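Local coordinates for protein putative aldehyde dehydrogenase (Burkholderia cenocepacia, PDB 4YWE) that probably oxidises aldehydes to the corresponding acids with NAD or NADP as electron acceptor, as a member of the aldehyde dehydrogenase family, at residues 22-27 / 48-53; 57-62 / 148-153; 83-88 / 194-199. One frame throughout, in Å; residues are numbered along the deposited sequence.

Contacts 1 and 2 both use helix 48-63: its first turns meet the loop 22-27 in contact 1, and its last turns lie on strand 139-155 in contact 2, with about 17 Å between the contact centres. Contact 3 stands apart, its centre about 21 Å from that of contact 2 and 26 Å from that of contact 1. It is still tied to contact 2 through the sheet, because helix 188-200 follows strand 177-182, the parallel neighbour of strand 139-155. In contact 2 the side chain of Arg-59 is about 11 Å from a bound magnesium ion. Contacts 1 and 3 lie away from the annotated sites.

Contact 1: 22-27 / 48-53; sequences LPAQLE and APDIER. With EDO (1,2-ethanediol), chain I.
The Asp-50 side chain turns CG opposite its own carbonyl carbon (chi1 -56°), which carries the carboxylate out from the first turn of helix 48-63 to the backbone of Ala-24. What it meets is a type I beta turn, Pro-23 to Leu-26, in the loop joining strands 19-21 and 28-33. The turn is closed by its own bond from Leu-26 N to Pro-23 O, 3.1 Å long.

Two successive N-H groups of this turn are served by the two oxygens of one carboxylate. Ala-24 N donates directly to Asp-50 OD1 at 2.8 Å, on the syn lone pair and somewhat bent, with an N-H...O angle of 147°. Gln-25 N is reached through a water that accepts its hydrogen at 2.9 Å and donates to Asp-50 OD2 at 2.7 Å. OD2 also takes a hydrogen bond from the backbone N of Thr-47, just ahead of the helix, and a weak one from His-14 NE2. The buried carboxylate is therefore held from several directions, which should favour its charged form.

Beside these bonds, the methyl of Ala-24 touches two side chains of the helix. Ala-24 CB rests on Pro-49 CB at 3.7 Å. It also lies over one face of the Arg-53 guanidinium, 3.8 Å from Arg-53 NH2; the Arg-53 chain, extended from CG to NE, carries its guanidinium out to that methyl. At the very start of the helix, a 1,2-ethanediol molecule, probably from the crystallisation liquor, accepts a nearly straight bond (161°) through its O2 from Ala-48 N.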
loop_
_atom_site.group_PDB
_atom_site.type_symbol
_atom_site.label_atom_id
_atom_site.label_comp_id
_atom_site.label_asym_id
_atom_site.label_seq_id
_atom_site.Cartn_x
_atom_site.Cartn_y
_atom_site.Cartn_z
ATOM N N LEU A 22 8.881 -44.682 -2.733
ATOM C CA LEU A 22 9.936 -45.162 -3.616
ATOM C C LEU A 22 9.777 -44.559 -5.006
ATOM O O LEU A 22 8.656 -44.315 -5.454
ATOM C CB LEU A 22 9.913 -46.691 -3.706
ATOM C CG LEU A 22 10.233 -47.480 -2.438
ATOM C CD1 LEU A 22 10.084 -48.972 -2.693
ATOM C CD2 LEU A 22 11.635 -47.157 -1.953
ATOM N N PRO A 23 10.902 -44.309 -5.693
ATOM C CA PRO A 23 10.836 -43.829 -7.077
ATOM C C PRO A 23 10.153 -44.851 -7.979
ATOM O O PRO A 23 10.253 -46.051 -7.720
ATOM C CB PRO A 23 12.308 -43.643 -7.459
ATOM C CG PRO A 23 13.061 -44.526 -6.519
ATOM C CD PRO A 23 12.290 -44.490 -5.237
ATOM N N ALA A 24 9.463 -44.379 -9.013
ATOM C CA ALA A 24 8.692 -45.255 -9.888
ATOM C C ALA A 24 9.572 -46.283 -10.593
ATOM O O ALA A 24 9.126 -47.391 -10.891
ATOM C CB ALA A 24 7.925 -44.431 -10.912
ATOM N N GLN A 25 10.823 -45.915 -10.852
ATOM C CA GLN A 25 11.735 -46.789 -11.581
ATOM C C GLN A 25 12.790 -47.408 -10.664
ATOM O O GLN A 25 13.686 -48.115 -11.128
ATOM C CB GLN A 25 12.398 -46.020 -12.724
ATOM C CG GLN A 25 11.418 -45.605 -13.811
ATOM C CD GLN A 25 12.055 -44.747 -14.884
ATOM O OE1 GLN A 25 13.265 -44.802 -15.103
ATOM N NE2 GLN A 25 11.240 -43.945 -15.560
ATOM N N LEU A 26 12.675 -47.127 -9.370
ATOM C CA LEU A 26 13.462 -47.797 -8.333
ATOM C C LEU A 26 14.977 -47.674 -8.506
ATOM O O LEU A 26 15.707 -48.643 -8.299
ATOM C CB LEU A 26 13.082 -49.280 -8.269
ATOM C CG LEU A 26 11.606 -49.606 -8.025
ATOM C CD1 LEU A 26 11.355 -51.100 -8.164
ATOM C CD2 LEU A 26 11.164 -49.110 -6.657
ATOM N N GLU A 27 15.450 -46.489 -8.878
ATOM C CA GLU A 27 16.888 -46.250 -8.978
ATOM C C GLU A 27 17.316 -45.130 -8.033
ATOM O O GLU A 27 16.490 -44.329 -7.597
ATOM C CB GLU A 27 17.287 -45.923 -10.418
ATOM C CG GLU A 27 17.227 -47.121 -11.353
ATOM C CD GLU A 27 17.795 -46.825 -12.727
ATOM O OE1 GLU A 27 18.331 -47.758 -13.361
ATOM O OE2 GLU A 27 17.705 -45.661 -13.173
ATOM N N ALA A 48 9.848 -38.685 -14.498
ATOM C CA ALA A 48 8.564 -38.083 -14.858
ATOM C C ALA A 48 7.352 -38.653 -14.100
ATOM O O ALA A 48 6.483 -37.884 -13.690
ATOM C CB ALA A 48 8.339 -38.202 -16.368
ATOM N N PRO A 49 7.272 -39.989 -13.922
ATOM C CA PRO A 49 6.123 -40.479 -13.148
ATOM C C PRO A 49 6.089 -39.960 -11.711
ATOM O O PRO A 49 5.005 -39.720 -11.174
ATOM C CB PRO A 49 6.312 -41.997 -13.165
ATOM C CG PRO A 49 7.091 -42.262 -14.396
ATOM C CD PRO A 49 8.031 -41.104 -14.521
ATOM N N ASP A 50 7.259 -39.787 -11.104
ATOM C CA ASP A 50 7.350 -39.274 -9.742
ATOM C C ASP A 50 6.848 -37.835 -9.668
ATOM O O ASP A 50 6.167 -37.453 -8.716
ATOM C CB ASP A 50 8.788 -39.360 -9.232
ATOM C CG ASP A 50 9.344 -40.768 -9.295
ATOM O OD1 ASP A 50 8.583 -41.723 -9.033
ATOM O OD2 ASP A 50 10.542 -40.922 -9.612
ATOM N N ILE A 51 7.190 -37.043 -10.681
ATOM C CA ILE A 51 6.732 -35.661 -10.764
ATOM C C ILE A 51 5.216 -35.630 -10.936
ATOM O O ILE A 51 4.534 -34.796 -10.341
ATOM C CB ILE A 51 7.439 -34.910 -11.910
ATOM C CG1 ILE A 51 8.920 -34.712 -11.581
ATOM C CG2 ILE A 51 6.778 -33.563 -12.161
ATOM C CD1 ILE A 51 9.166 -33.840 -10.366
ATOM N N GLU A 52 4.697 -36.551 -11.744
ATOM C CA GLU A 52 3.261 -36.651 -11.984
ATOM C C GLU A 52 2.488 -36.853 -10.683
ATOM O O GLU A 52 1.463 -36.213 -10.455
ATOM C CB GLU A 52 2.960 -37.796 -12.954
ATOM C CG GLU A 52 1.476 -38.045 -13.185
ATOM C CD GLU A 52 0.799 -36.907 -13.924
ATOM O OE1 GLU A 52 1.461 -36.269 -14.770
ATOM O OE2 GLU A 52 -0.393 -36.649 -13.658
ATOM N N ARG A 53 2.991 -37.741 -9.832
ATOM C CA ARG A 53 2.351 -38.028 -8.553
ATOM C C ARG A 53 2.462 -36.843 -7.598
ATOM O O ARG A 53 1.545 -36.575 -6.820
ATOM C CB ARG A 53 2.964 -39.276 -7.915
ATOM C CG ARG A 53 2.879 -40.517 -8.785
ATOM C CD ARG A 53 3.494 -41.726 -8.098
ATOM N NE ARG A 53 3.668 -42.842 -9.023
ATOM C CZ ARG A 53 4.228 -44.003 -8.698
ATOM N NH1 ARG A 53 4.671 -44.206 -7.465
ATOM N NH2 ARG A 53 4.344 -44.962 -9.607
HETATM C C1 EDO I . 11.866 -37.010 -17.500
HETATM O O1 EDO I . 12.530 -35.740 -17.521
HETATM C C2 EDO I . 12.705 -38.013 -16.717
HETATM O O2 EDO I . 12.055 -39.289 -16.724
HETATM O O HOH W 1 11.484 -43.137 -10.904
#

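Contact 2: 57-62 / 148-153; sequences AARDAF and HGVTGH
Gly-149 lays its CA over the centre of the Phe-62 ring, 3.6 Å from the centroid and 12° off the ring normal, a CH-pi contact over the ring face. Phe-62 gets there with CG anti to its backbone N (chi1 178°), and its CD1 also comes 3.4 Å from Gly-149 O. One residue on, Val-150 splits its two methyls between neighbouring positions of the helix. Val-150 CG1 packs on Ala-58 CB at 3.7 Å, while Val-150 CG2 sits over one face of the Arg-59 guanidinium, off toward its rim and 3.5 Å from Arg-59 NH1. The Arg-59 chain is bent at both chi2 and chi3, curling the charged end back over the valine.

Here the end of helix 48-63 lies against strand 139-155, whose parallel neighbours on the two sides are 177-182 and 229-233, the core of what is probably the Rossmann-type cofactor-binding domain of the family.

The rotation of the guanidinium is fixed from outside the valine contact. Arg-59 NH1 forms a salt bridge with Asp-228 OD2 and a hydrogen bond to Gly-226 O, and that same Asp-228 oxygen accepts from Val-150 N. In the guanidinium plane, Arg-59 NH2 gives a hydrogen to a water at 2.8 Å, which in turn donates to His-148 O at 3.0 Å. Gly-149 N is held by Asn-176 OD1, with backbone angles (phi 129°) at which a side chain would run into the carbonyl O of His-148. Arg-437 of a second subunit packs on Arg-59.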
loop_
_atom_site.group_PDB
_atom_site.type_symbol
_atom_site.label_atom_id
_atom_site.label_comp_id
_atom_site.label_asym_id
_atom_site.label_seq_id
_atom_site.Cartn_x
_atom_site.Cartn_y
_atom_site.Cartn_z
ATOM N N ALA A 57 -0.703 -34.841 -6.090
ATOM C CA ALA A 57 -0.882 -34.653 -4.654
ATOM C C ALA A 57 -1.065 -33.177 -4.314
ATOM O O ALA A 57 -1.925 -32.816 -3.511
ATOM C CB ALA A 57 0.301 -35.230 -3.893
ATOM N N ALA A 58 -0.252 -32.328 -4.934
ATOM C CA ALA A 58 -0.320 -30.890 -4.704
ATOM C C ALA A 58 -1.676 -30.326 -5.114
ATOM O O ALA A 58 -2.263 -29.522 -4.393
ATOM C CB ALA A 58 0.795 -30.183 -5.453
ATOM N N ARG A 59 -2.171 -30.760 -6.270
ATOM C CA ARG A 59 -3.454 -30.285 -6.782
ATOM C C ARG A 59 -4.607 -30.665 -5.857
ATOM O O ARG A 59 -5.485 -29.846 -5.583
ATOM C CB ARG A 59 -3.711 -30.838 -8.186
ATOM C CG ARG A 59 -5.034 -30.391 -8.792
ATOM C CD ARG A 59 -5.116 -28.873 -8.881
ATOM N NE ARG A 59 -4.006 -28.314 -9.647
ATOM C CZ ARG A 59 -3.794 -27.013 -9.821
ATOM N NH1 ARG A 59 -2.754 -26.601 -10.532
ATOM N NH2 ARG A 59 -4.620 -26.124 -9.285
ATOM N N ASP A 60 -4.603 -31.909 -5.386
ATOM C CA ASP A 60 -5.634 -32.379 -4.467
ATOM C C ASP A 60 -5.580 -31.602 -3.159
ATOM O O ASP A 60 -6.612 -31.213 -2.614
ATOM C CB ASP A 60 -5.481 -33.877 -4.195
ATOM C CG ASP A 60 -5.730 -34.721 -5.426
ATOM O OD1 ASP A 60 -6.440 -34.250 -6.340
ATOM O OD2 ASP A 60 -5.217 -35.859 -5.479
ATOM N N ALA A 61 -4.367 -31.381 -2.661
ATOM C CA ALA A 61 -4.173 -30.642 -1.422
ATOM C C ALA A 61 -4.648 -29.202 -1.569
ATOM O O ALA A 61 -5.290 -28.660 -0.671
ATOM C CB ALA A 61 -2.716 -30.680 -1.007
ATOM N N PHE A 62 -4.334 -28.587 -2.705
ATOM C CA PHE A 62 -4.747 -27.211 -2.956
ATOM C C PHE A 62 -6.262 -27.116 -3.086
ATOM O O PHE A 62 -6.874 -26.164 -2.607
ATOM C CB PHE A 62 -4.079 -26.658 -4.217
ATOM C CG PHE A 62 -4.510 -25.257 -4.561
ATOM C CD1 PHE A 62 -3.950 -24.169 -3.913
ATOM C CD2 PHE A 62 -5.483 -25.030 -5.523
ATOM C CE1 PHE A 62 -4.347 -22.880 -4.219
ATOM C CE2 PHE A 62 -5.886 -23.744 -5.834
ATOM C CZ PHE A 62 -5.317 -22.667 -5.180
ATOM N N HIS A 148 -1.415 -19.022 -7.048
ATOM C CA HIS A 148 -1.394 -19.579 -8.395
ATOM C C HIS A 148 -2.081 -20.939 -8.407
ATOM O O HIS A 148 -2.777 -21.292 -9.359
ATOM C CB HIS A 148 0.042 -19.713 -8.906
ATOM C CG HIS A 148 0.758 -18.409 -9.058
ATOM N ND1 HIS A 148 0.407 -17.472 -10.008
ATOM C CD2 HIS A 148 1.815 -17.888 -8.391
ATOM C CE1 HIS A 148 1.212 -16.431 -9.913
ATOM N NE2 HIS A 148 2.076 -16.657 -8.940
ATOM N N GLY A 149 -1.882 -21.693 -7.331
ATOM C CA GLY A 149 -2.395 -23.046 -7.229
ATOM C C GLY A 149 -1.290 -24.000 -6.827
ATOM O O GLY A 149 -0.981 -24.147 -5.644
ATOM N N VAL A 150 -0.687 -24.646 -7.818
ATOM C CA VAL A 150 0.464 -25.500 -7.576
ATOM C C VAL A 150 1.725 -24.795 -8.060
ATOM O O VAL A 150 1.822 -24.411 -9.225
ATOM C CB VAL A 150 0.304 -26.868 -8.257
ATOM C CG1 VAL A 150 1.572 -27.690 -8.093
ATOM C CG2 VAL A 150 -0.897 -27.606 -7.686
ATOM N N THR A 151 2.685 -24.618 -7.158
ATOM C CA THR A 151 3.939 -23.958 -7.502
ATOM C C THR A 151 5.088 -24.955 -7.565
ATOM O O THR A 151 5.231 -25.807 -6.690
ATOM C CB THR A 151 4.295 -22.848 -6.494
ATOM O OG1 THR A 151 4.303 -23.389 -5.168
ATOM C CG2 THR A 151 3.284 -21.714 -6.571
ATOM N N GLY A 152 5.898 -24.845 -8.614
ATOM C CA GLY A 152 7.078 -25.676 -8.761
ATOM C C GLY A 152 8.314 -24.956 -8.264
ATOM O O GLY A 152 8.469 -23.753 -8.483
ATOM N N HIS A 153 9.198 -25.687 -7.595
ATOM C CA HIS A 153 10.371 -25.077 -6.983
ATOM C C HIS A 153 11.652 -25.817 -7.346
ATOM O O HIS A 153 11.824 -26.987 -7.001
ATOM C CB HIS A 153 10.206 -25.030 -5.462
ATOM C CG HIS A 153 8.971 -24.314 -5.011
ATOM N ND1 HIS A 153 8.983 -23.000 -4.594
ATOM C CD2 HIS A 153 7.686 -24.728 -4.913
ATOM C CE1 HIS A 153 7.758 -22.636 -4.258
ATOM N NE2 HIS A 153 6.952 -23.666 -4.441
HETATM O O HOH W 2 -4.845 -23.431 -9.921
#

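Contact 3: 83-88 / 194-199; sequences ARVTDS and AELAAE
The Arg-84 guanidinium carries Leu-196 on one face and Glu-199 at its edge. CD2 of Leu-196 comes to 3.4 Å from Arg-84 NH2, while the Glu-199 carboxylate meets the edge almost in plane, the two flat groups differing by only 6°. The grip is side-on, with both donors directed at one oxygen. Arg-84 NE donates to Glu-199 OE1 at 2.9 Å, N-H...O 139°, arriving nearly in line with the C-O bond. Arg-84 NH2 donates to that same Glu-199 OE1 at 2.7 Å, 149°, using the syn lone pair. Bends at chi2 and chi3 fold the arginine chain so that this edge faces the glutamate, which reaches over with its chain extended beyond CG.

Next to this salt bridge, Leu-196 packs between helices 71-87 and 188-200, whose local axes pass 9.8 Å apart and run closer to antiparallel than parallel. Leu-196 CD1 touches Val-85 CG2 at 4.0 Å, and Leu-196 CD2 lies 3.9 Å from Ser-88 OG, where helix 71-87 ends. Leu-81 also packs on the leucine, and Val-85 reaches on to Leu-114, Ala-115 and Phe-118 of helix 104-124. Helix 188-200 is the helical link of a beta-alpha-beta crossover between the parallel strands 177-182 and 207-209, so the contact joins helix 71-87 to the helix of that crossover.

With both N-H bonds ending on OE1, the second oxygen, Glu-199 OE2, stays 4.1 Å from Arg-84 NH2. Two donors converging on OE1 would probably polarise the carboxylate toward that oxygen, beside the packing of Leu-196 on Val-85 and Ser-88.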
loop_
_atom_site.group_PDB
_atom_site.type_symbol
_atom_site.label_atom_id
_atom_site.label_comp_id
_atom_site.label_asym_id
_atom_site.label_seq_id
_atom_site.Cartn_x
_atom_site.Cartn_y
_atom_site.Cartn_z
ATOM N N ALA A 83 9.276 -22.822 14.693
ATOM C CA ALA A 83 9.751 -23.246 16.005
ATOM C C ALA A 83 10.423 -24.616 15.933
ATOM O O ALA A 83 11.419 -24.859 16.610
ATOM C CB ALA A 83 8.604 -23.268 17.005
ATOM N N ARG A 84 9.871 -25.504 15.113
ATOM C CA ARG A 84 10.438 -26.838 14.935
ATOM C C ARG A 84 11.837 -26.752 14.335
ATOM O O ARG A 84 12.751 -27.453 14.769
ATOM C CB ARG A 84 9.536 -27.700 14.046
ATOM C CG ARG A 84 8.197 -28.066 14.667
ATOM C CD ARG A 84 8.364 -28.946 15.900
ATOM N NE ARG A 84 9.006 -30.220 15.592
ATOM C CZ ARG A 84 10.163 -30.620 16.114
ATOM N NH1 ARG A 84 10.807 -29.846 16.976
ATOM N NH2 ARG A 84 10.672 -31.798 15.776
ATOM N N VAL A 85 11.994 -25.887 13.336
ATOM C CA VAL A 85 13.284 -25.678 12.689
ATOM C C VAL A 85 14.294 -25.118 13.685
ATOM O O VAL A 85 15.439 -25.572 13.742
ATOM C CB VAL A 85 13.152 -24.751 11.463
ATOM C CG1 VAL A 85 14.523 -24.381 10.918
ATOM C CG2 VAL A 85 12.309 -25.414 10.384
ATOM N N THR A 86 13.863 -24.132 14.468
ATOM C CA THR A 86 14.714 -23.514 15.482
ATOM C C THR A 86 15.214 -24.554 16.480
ATOM O O THR A 86 16.382 -24.547 16.867
ATOM C CB THR A 86 13.970 -22.396 16.237
ATOM O OG1 THR A 86 13.702 -21.310 15.342
ATOM C CG2 THR A 86 14.806 -21.882 17.403
ATOM N N ASP A 87 14.326 -25.456 16.886
ATOM C CA ASP A 87 14.698 -26.529 17.800
ATOM C C ASP A 87 15.606 -27.553 17.125
ATOM O O ASP A 87 16.366 -28.248 17.794
ATOM C CB ASP A 87 13.451 -27.222 18.352
ATOM C CG ASP A 87 13.019 -26.663 19.694
ATOM O OD1 ASP A 87 13.900 -26.257 20.482
ATOM O OD2 ASP A 87 11.800 -26.631 19.961
ATOM N N SER A 88 15.526 -27.643 15.802
ATOM C CA SER A 88 16.289 -28.641 15.059
ATOM C C SER A 88 17.478 -28.030 14.322
ATOM O O SER A 88 17.944 -28.585 13.327
ATOM C CB SER A 88 15.383 -29.367 14.060
ATOM O OG SER A 88 14.287 -29.983 14.711
ATOM N N ALA A 194 10.894 -31.240 5.430
ATOM C CA ALA A 194 9.566 -31.700 5.043
ATOM C C ALA A 194 8.898 -32.470 6.179
ATOM O O ALA A 194 7.688 -32.366 6.380
ATOM C CB ALA A 194 9.647 -32.564 3.794
ATOM N N GLU A 195 9.692 -33.242 6.916
ATOM C CA GLU A 195 9.183 -33.981 8.066
ATOM C C GLU A 195 8.724 -33.025 9.157
ATOM O O GLU A 195 7.687 -33.238 9.784
ATOM C CB GLU A 195 10.246 -34.930 8.621
ATOM C CG GLU A 195 10.451 -36.187 7.801
ATOM C CD GLU A 195 11.335 -37.198 8.501
ATOM O OE1 GLU A 195 11.840 -36.885 9.600
ATOM O OE2 GLU A 195 11.524 -38.305 7.954
ATOM N N LEU A 196 9.508 -31.975 9.380
ATOM C CA LEU A 196 9.169 -30.958 10.367
ATOM C C LEU A 196 7.864 -30.265 9.999
ATOM O O LEU A 196 7.063 -29.932 10.870
ATOM C CB LEU A 196 10.299 -29.935 10.495
ATOM C CG LEU A 196 11.579 -30.448 11.158
ATOM C CD1 LEU A 196 12.631 -29.350 11.235
ATOM C CD2 LEU A 196 11.272 -30.996 12.540
ATOM N N ALA A 197 7.658 -30.060 8.701
ATOM C CA ALA A 197 6.433 -29.451 8.199
ATOM C C ALA A 197 5.228 -30.333 8.514
ATOM O O ALA A 197 4.179 -29.842 8.930
ATOM C CB ALA A 197 6.536 -29.203 6.699
ATOM N N ALA A 198 5.389 -31.638 8.317
ATOM C CA ALA A 198 4.337 -32.595 8.635
ATOM C C ALA A 198 4.038 -32.578 10.131
ATOM O O ALA A 198 2.879 -32.632 10.543
ATOM C CB ALA A 198 4.734 -33.991 8.186
ATOM N N GLU A 199 5.092 -32.499 10.938
ATOM C CA GLU A 199 4.947 -32.396 12.386
ATOM C C GLU A 199 4.236 -31.101 12.769
ATOM O O GLU A 199 3.423 -31.076 13.692
ATOM C CB GLU A 199 6.312 -32.459 13.072
ATOM C CG GLU A 199 7.061 -33.765 12.877
ATOM C CD GLU A 199 8.419 -33.756 13.554
ATOM O OE1 GLU A 199 8.744 -32.751 14.222
ATOM O OE2 GLU A 199 9.161 -34.752 13.420
#